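Local coordinates for protein Lpg2148(MvcA) (Legionella pneumophila subsp. pneumophila str. Philadelphia 1, PDB 6K11) that probably acts as a deamidase-like effector with deubiquitinating activity, through which the bacterium regulates the host ubiquitin-conjugating enzyme UBE2N, at residues L31-A36 against T374-S379; E146-V149 against I153-L156; D351-E356 against E363-R368. One frame throughout, in Å; residues are numbered along the deposited sequence.

Interaction 1: residues L31-A36 against T374-S379; sequences LGQMQA and TEHLES
Gln33 and Ala36 of helix 28-39 meet His376 and Leu377 of helix 358-381 in a helix-helix interface that brings early and late parts of the chain together. The segment axes approach to 8.2 Å and cross at -42°, with side chains in direct contact. The outer part of the interface is an amide-on-imidazole stack. The Gln33 amide and the His376 ring are 9° from parallel, with Gln33 CD 3.8 Å above the ring plane and over its centre. Gln33 CG extends the overlap as a CH-pi contact, 4.0 Å from the centroid of the His376 ring. Beyond CG the glutamine chain runs extended, which carries its amide across that face. His376 has CG anti to the backbone N (chi1 -159°); Ala36 CB lies at the ring edge, near its plane, and comes closest to His376 CB, at 3.9 Å. The inner part is mainly apolar: Leu377 CD1 lies 3.7 Å from Ala36 CB and 3.4 Å from Ala36 O, and Ile53 of helix 49-64 packs on the same leucine. His376 NE2 is hydrogen-bonded to Glu37 OE2. Dispersion and face-on stacking thus carry the contact, while the Glu37 carboxylate would restrain ring rotation and may favour a protonated imidazole.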
# COMPACT_ATOMS: atom_id res chain seq x y z
N LEU A 31 -20.91 6.50 4.45
CA LEU A 31 -19.52 6.83 4.79
C LEU A 31 -19.43 7.46 6.17
O LEU A 31 -18.57 7.09 6.99
CB LEU A 31 -18.94 7.76 3.73
CG LEU A 31 -17.54 8.28 4.06
CD1 LEU A 31 -16.58 7.11 4.08
CD2 LEU A 31 -17.06 9.34 3.06
N GLY A 32 -20.29 8.44 6.44
CA GLY A 32 -20.27 9.11 7.73
C GLY A 32 -20.56 8.17 8.89
O GLY A 32 -19.90 8.23 9.93
N GLN A 33 -21.57 7.30 8.73
CA GLN A 33 -21.83 6.32 9.79
C GLN A 33 -20.65 5.37 9.98
O GLN A 33 -20.32 5.01 11.12
CB GLN A 33 -23.12 5.54 9.47
CG GLN A 33 -24.36 6.40 9.58
CD GLN A 33 -25.64 5.58 9.86
OE1 GLN A 33 -25.66 4.36 9.70
NE2 GLN A 33 -26.69 6.26 10.29
N MET A 34 -20.01 4.95 8.89
CA MET A 34 -18.90 4.01 9.08
C MET A 34 -17.69 4.70 9.71
O MET A 34 -16.95 4.06 10.48
CB MET A 34 -18.53 3.34 7.75
CG MET A 34 -19.60 2.35 7.20
SD MET A 34 -20.33 1.16 8.41
CE MET A 34 -18.94 0.09 8.77
N GLN A 35 -17.49 6.00 9.43
CA GLN A 35 -16.45 6.77 10.12
C GLN A 35 -16.72 6.85 11.62
O GLN A 35 -15.82 6.64 12.44
CB GLN A 35 -16.35 8.18 9.52
CG GLN A 35 -15.72 8.22 8.11
CD GLN A 35 -15.92 9.55 7.37
OE1 GLN A 35 -16.88 10.30 7.61
NE2 GLN A 35 -14.99 9.85 6.45
N ALA A 36 -17.97 7.15 12.00
CA ALA A 36 -18.35 7.15 13.42
C ALA A 36 -18.03 5.81 14.08
O ALA A 36 -17.39 5.77 15.14
CB ALA A 36 -19.83 7.48 13.56
N THR A 374 -21.45 12.80 12.85
CA THR A 374 -21.70 13.44 14.14
C THR A 374 -22.98 12.91 14.78
O THR A 374 -23.01 12.57 15.97
CB THR A 374 -21.79 14.96 13.96
OG1 THR A 374 -20.59 15.44 13.34
CG2 THR A 374 -21.96 15.64 15.31
N GLU A 375 -24.06 12.83 13.99
CA GLU A 375 -25.32 12.34 14.54
C GLU A 375 -25.21 10.88 14.96
O GLU A 375 -25.74 10.48 16.00
CB GLU A 375 -26.44 12.56 13.51
CG GLU A 375 -26.65 14.05 13.21
CD GLU A 375 -27.83 14.34 12.28
OE1 GLU A 375 -28.35 15.49 12.31
OE2 GLU A 375 -28.23 13.44 11.50
N HIS A 376 -24.49 10.06 14.18
CA HIS A 376 -24.34 8.65 14.53
C HIS A 376 -23.52 8.49 15.81
O HIS A 376 -23.85 7.65 16.66
CB HIS A 376 -23.70 7.89 13.36
CG HIS A 376 -23.94 6.41 13.39
ND1 HIS A 376 -25.18 5.86 13.63
CD2 HIS A 376 -23.09 5.37 13.21
CE1 HIS A 376 -25.08 4.54 13.59
NE2 HIS A 376 -23.83 4.22 13.33
N LEU A 377 -22.46 9.29 15.96
CA LEU A 377 -21.67 9.23 17.19
C LEU A 377 -22.49 9.68 18.40
O LEU A 377 -22.44 9.04 19.46
CB LEU A 377 -20.43 10.11 17.01
CG LEU A 377 -19.05 9.62 17.43
CD1 LEU A 377 -18.84 8.15 17.11
CD2 LEU A 377 -18.01 10.48 16.72
N GLU A 378 -23.25 10.77 18.25
CA GLU A 378 -24.05 11.24 19.37
C GLU A 378 -25.13 10.24 19.73
O GLU A 378 -25.43 10.03 20.91
CB GLU A 378 -24.66 12.60 19.03
CG GLU A 378 -23.64 13.74 18.96
CD GLU A 378 -24.25 14.99 18.38
OE1 GLU A 378 -25.34 14.89 17.79
OE2 GLU A 378 -23.64 16.08 18.51
N SER A 379 -25.72 9.58 18.72
CA SER A 379 -26.75 8.58 18.98
C SER A 379 -26.17 7.37 19.70
O SER A 379 -26.70 6.94 20.73
CB SER A 379 -27.40 8.17 17.65
OG SER A 379 -28.67 7.56 17.86

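Interaction 2: residues E146-V149 against I153-L156; sequences ETAV and IYLL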
# COMPACT_ATOMS: atom_id res chain seq x y z
N GLU A 146 0.46 -9.89 22.45
CA GLU A 146 -0.57 -9.08 21.80
C GLU A 146 -0.19 -7.61 21.72
O GLU A 146 -0.72 -6.89 20.86
CB GLU A 146 -1.89 -9.23 22.55
CG GLU A 146 -2.31 -10.67 22.78
CD GLU A 146 -3.02 -11.27 21.57
OE1 GLU A 146 -3.84 -10.56 20.95
OE2 GLU A 146 -2.74 -12.44 21.24
N THR A 147 0.71 -7.13 22.59
CA THR A 147 1.09 -5.73 22.64
C THR A 147 2.54 -5.46 22.26
O THR A 147 2.87 -4.31 21.95
CB THR A 147 0.83 -5.14 24.04
OG1 THR A 147 1.49 -5.94 25.02
CG2 THR A 147 -0.67 -5.12 24.34
N ALA A 148 3.40 -6.47 22.29
CA ALA A 148 4.82 -6.26 22.04
C ALA A 148 5.04 -5.70 20.64
O ALA A 148 4.25 -5.94 19.71
CB ALA A 148 5.59 -7.58 22.21
N VAL A 149 6.12 -4.93 20.48
CA VAL A 149 6.42 -4.35 19.18
C VAL A 149 6.71 -5.45 18.18
O VAL A 149 7.40 -6.44 18.48
CB VAL A 149 7.60 -3.36 19.28
CG1 VAL A 149 7.93 -2.78 17.89
CG2 VAL A 149 7.28 -2.25 20.25
N ILE A 153 12.93 -10.05 17.37
CA ILE A 153 13.15 -11.33 18.05
C ILE A 153 13.14 -11.07 19.55
O ILE A 153 13.73 -10.10 20.02
CB ILE A 153 14.47 -11.97 17.60
CG1 ILE A 153 14.36 -12.41 16.14
CG2 ILE A 153 14.82 -13.15 18.51
CD1 ILE A 153 15.67 -12.86 15.54
N TYR A 154 12.45 -11.94 20.30
CA TYR A 154 12.29 -11.80 21.74
C TYR A 154 12.90 -13.00 22.45
O TYR A 154 12.54 -14.14 22.16
CB TYR A 154 10.81 -11.65 22.12
CG TYR A 154 10.25 -10.30 21.72
CD1 TYR A 154 10.33 -9.21 22.58
CD2 TYR A 154 9.69 -10.11 20.46
CE1 TYR A 154 9.84 -7.96 22.21
CE2 TYR A 154 9.20 -8.86 20.08
CZ TYR A 154 9.27 -7.79 20.96
OH TYR A 154 8.79 -6.56 20.58
N LEU A 155 13.80 -12.74 23.40
CA LEU A 155 14.42 -13.79 24.20
C LEU A 155 13.89 -13.71 25.62
O LEU A 155 14.14 -12.73 26.34
CB LEU A 155 15.94 -13.68 24.18
CG LEU A 155 16.69 -14.59 25.17
CD1 LEU A 155 16.47 -16.08 24.81
CD2 LEU A 155 18.17 -14.24 25.16
N LEU A 156 13.16 -14.74 26.03
CA LEU A 156 12.63 -14.87 27.38
C LEU A 156 13.47 -15.89 28.14
O LEU A 156 14.34 -16.56 27.57
CB LEU A 156 11.16 -15.31 27.35
CG LEU A 156 10.03 -14.34 27.02
CD1 LEU A 156 10.28 -13.56 25.74
CD2 LEU A 156 8.72 -15.12 26.92
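Tyr154, which reaches across to Ala148 and Val149, is preceded on strand 152-155 by Ile153, whose backbone pairs with Val134 and Val136 and whose side chain packs on Phe218 of helix 206-220. At Tyr154 the side chain leaves from the other face of the sheet. Its CG stands anti to the carbonyl carbon and beside the backbone N (chi1 -72°), and the ring extends to the loop. There Tyr154 OH donates a short hydrogen bond of 2.5 Å to Val149 O. The C=O...donor angle is 123° and the hydroxyl lies in the carbonyl plane, on a lone pair; the acceptor in turn sits at the ring edge, in its plane. Ala148 CB meets the phenol end obliquely, 3.9 Å from Tyr154 CZ. Within the MvcA insertion domain, strands 134-137 and 152-155 are parallel neighbours in a mixed sheet, so the chain between them must return to the starting end; the tyrosine ties the last part of that connection to the sheet face, beside Phe143 and Ile163. Leu155 turns back to the helix side, where it packs on Ile214, and its backbone bonds to Val136 and Thr138. Leu156 then brings its side chain against Thr138.

Interaction 3: residues D351-E356 against E363-R368; sequences DTHPGE and ENYRNR
His353 and Pro354 pack on Asn364, Tyr365 and Arg368 in a loop-on-helix contact: the connection between helix 336-351 and helix 358-381 folds back over an early part of the second helix. Pro354 and Asn364 are the nearest pair in the backbone, with CA atoms 6.7 Å apart. Asn364 places CG anti to its backbone N, at chi1 173°, which directs the amide to the loop. Its OD1 has a donor within the helix and C-H neighbours from the loop. Along the helix, Arg368 NH1 donates to Asn364 OD1 over 2.9 Å with an N-H...acceptor angle of 152°, in the carbonyl plane and on a lone pair, although the oxygen is tilted somewhat from the guanidinium plane. Across the contact, Asn364 OD1 lies 3.3 Å from Pro354 CD and 3.5 Å from His353 CD2, near the plane of the imidazole and at its edge. The Arg368 chain bends at chi3, and its NH1 comes to 3.4 Å from His353 CD2; the ring and guanidinium planes differ by 29°, and His353 NE2 lies over one guanidinium face. On the inner side His353 NE2 meets the edge of the Tyr365 ring, 3.6 Å from CD1, with the two rings inclined to each other.

Bonds to neighbours hold both rings, His353 ND1 to Phe349 O and Tyr365 OH to Val26 O; Lys361 NZ separately grips the loop backbone at the carbonyls of His353 and Gly355. Since ND1 faces a carbonyl acceptor, it probably carries a proton, and the nearby guanidinium would disfavour a second one on NE2. The contact across the segments therefore rests on van der Waals fit and polarised C-H groups near OD1, with the Arg368-Asn364 bond holding the amide in position.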
# COMPACT_ATOMS: atom_id res chain seq x y z
N ASP A 351 -24.39 13.10 -10.11
CA ASP A 351 -25.33 14.10 -10.63
C ASP A 351 -26.46 14.37 -9.65
O ASP A 351 -27.04 15.47 -9.66
CB ASP A 351 -25.96 13.65 -11.96
CG ASP A 351 -24.99 13.66 -13.14
OD1 ASP A 351 -23.97 14.38 -13.11
OD2 ASP A 351 -25.29 12.92 -14.12
N THR A 352 -26.81 13.40 -8.80
CA THR A 352 -27.91 13.62 -7.86
C THR A 352 -27.52 14.53 -6.70
O THR A 352 -28.42 14.97 -5.97
CB THR A 352 -28.44 12.28 -7.29
OG1 THR A 352 -27.49 11.66 -6.41
CG2 THR A 352 -28.85 11.31 -8.40
N HIS A 353 -26.23 14.82 -6.50
CA HIS A 353 -25.84 15.68 -5.38
C HIS A 353 -26.06 17.14 -5.75
O HIS A 353 -25.64 17.57 -6.84
CB HIS A 353 -24.37 15.44 -5.01
CG HIS A 353 -24.13 14.11 -4.37
ND1 HIS A 353 -24.14 12.93 -5.08
CD2 HIS A 353 -23.88 13.77 -3.08
CE1 HIS A 353 -23.91 11.92 -4.26
NE2 HIS A 353 -23.75 12.40 -3.04
N PRO A 354 -26.70 17.92 -4.88
CA PRO A 354 -26.84 19.36 -5.13
C PRO A 354 -25.47 19.99 -5.33
O PRO A 354 -24.50 19.64 -4.65
CB PRO A 354 -27.51 19.88 -3.86
CG PRO A 354 -28.07 18.70 -3.18
CD PRO A 354 -27.21 17.54 -3.55
N GLY A 355 -25.41 20.93 -6.26
CA GLY A 355 -24.18 21.67 -6.50
C GLY A 355 -24.00 22.00 -7.96
O GLY A 355 -24.10 21.11 -8.82
N GLU A 356 -23.74 23.28 -8.25
CA GLU A 356 -23.63 23.73 -9.64
C GLU A 356 -22.35 23.23 -10.29
O GLU A 356 -22.38 22.68 -11.40
CB GLU A 356 -23.70 25.26 -9.68
CG GLU A 356 -23.52 25.84 -11.07
CD GLU A 356 -23.46 27.36 -11.07
OE1 GLU A 356 -23.99 27.98 -10.12
OE2 GLU A 356 -22.89 27.93 -12.02
N GLU A 363 -18.25 19.37 -1.89
CA GLU A 363 -18.54 19.97 -0.58
C GLU A 363 -19.87 19.49 -0.01
O GLU A 363 -20.00 19.30 1.20
CB GLU A 363 -18.56 21.50 -0.67
CG GLU A 363 -17.16 22.15 -0.86
CD GLU A 363 -16.16 21.68 0.17
OE1 GLU A 363 -16.37 21.95 1.38
OE2 GLU A 363 -15.17 21.02 -0.22
N ASN A 364 -20.89 19.32 -0.87
CA ASN A 364 -22.15 18.74 -0.40
C ASN A 364 -21.92 17.35 0.18
O ASN A 364 -22.45 17.01 1.25
CB ASN A 364 -23.16 18.70 -1.54
CG ASN A 364 -24.45 17.95 -1.18
OD1 ASN A 364 -24.65 16.78 -1.56
ND2 ASN A 364 -25.33 18.63 -0.44
N TYR A 365 -21.13 16.52 -0.52
CA TYR A 365 -20.84 15.17 -0.06
C TYR A 365 -20.09 15.18 1.27
O TYR A 365 -20.43 14.43 2.19
CB TYR A 365 -20.02 14.46 -1.14
CG TYR A 365 -19.73 13.01 -0.86
CD1 TYR A 365 -20.66 12.01 -1.18
CD2 TYR A 365 -18.51 12.61 -0.33
CE1 TYR A 365 -20.38 10.68 -0.94
CE2 TYR A 365 -18.21 11.29 -0.11
CZ TYR A 365 -19.16 10.33 -0.41
OH TYR A 365 -18.85 9.01 -0.16
N ARG A 366 -19.05 16.01 1.37
CA ARG A 366 -18.30 16.13 2.62
C ARG A 366 -19.19 16.59 3.76
O ARG A 366 -19.08 16.08 4.88
CB ARG A 366 -17.15 17.13 2.46
CG ARG A 366 -15.96 16.64 1.67
CD ARG A 366 -15.12 17.86 1.28
NE ARG A 366 -13.80 17.44 0.83
CZ ARG A 366 -12.87 18.26 0.34
NH1 ARG A 366 -13.11 19.57 0.23
NH2 ARG A 366 -11.70 17.76 -0.03
N ASN A 367 -20.04 17.58 3.52
CA ASN A 367 -20.87 18.12 4.59
C ASN A 367 -21.88 17.09 5.08
O ASN A 367 -22.15 16.99 6.28
CB ASN A 367 -21.57 19.41 4.14
CG ASN A 367 -20.57 20.56 3.89
OD1 ASN A 367 -19.40 20.47 4.24
ND2 ASN A 367 -21.04 21.63 3.27
N ARG A 368 -22.43 16.29 4.16
CA ARG A 368 -23.39 15.26 4.56
C ARG A 368 -22.71 14.11 5.28
O ARG A 368 -23.30 13.53 6.20
CB ARG A 368 -24.17 14.75 3.34
CG ARG A 368 -25.09 15.81 2.73
CD ARG A 368 -25.46 15.51 1.27
NE ARG A 368 -26.10 14.20 1.09
CZ ARG A 368 -26.59 13.77 -0.06
NH1 ARG A 368 -26.51 14.55 -1.14
NH2 ARG A 368 -27.15 12.57 -0.15

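Interactions 1 and 3 share helix 358-381, with centres about 18 Å apart, and they touch directly: Leu31 CD2 lies 3.7 Å from Tyr365 OH. Interaction 1 joins segments distant in sequence, whereas interaction 3 closes a local turn nested within its span. Interaction 2 belongs to the insertion domain, its centre about 36 Å from that of interaction 1 and 48 Å from that of interaction 3. All three are partly buried. In interaction 1 Ala36 and Leu377 are buried, Gln33 and His376 partly exposed; interactions 2 and 3 set buried Tyr154, His353 and Tyr365 against exposed Val149, Pro354 and Arg368. Only interaction 2 has a hydrogen bond between its segments; side-chain packing carries the others, amide-on-ring stacking and an apolar pair in 1, a ring, proline and amide fit in 3.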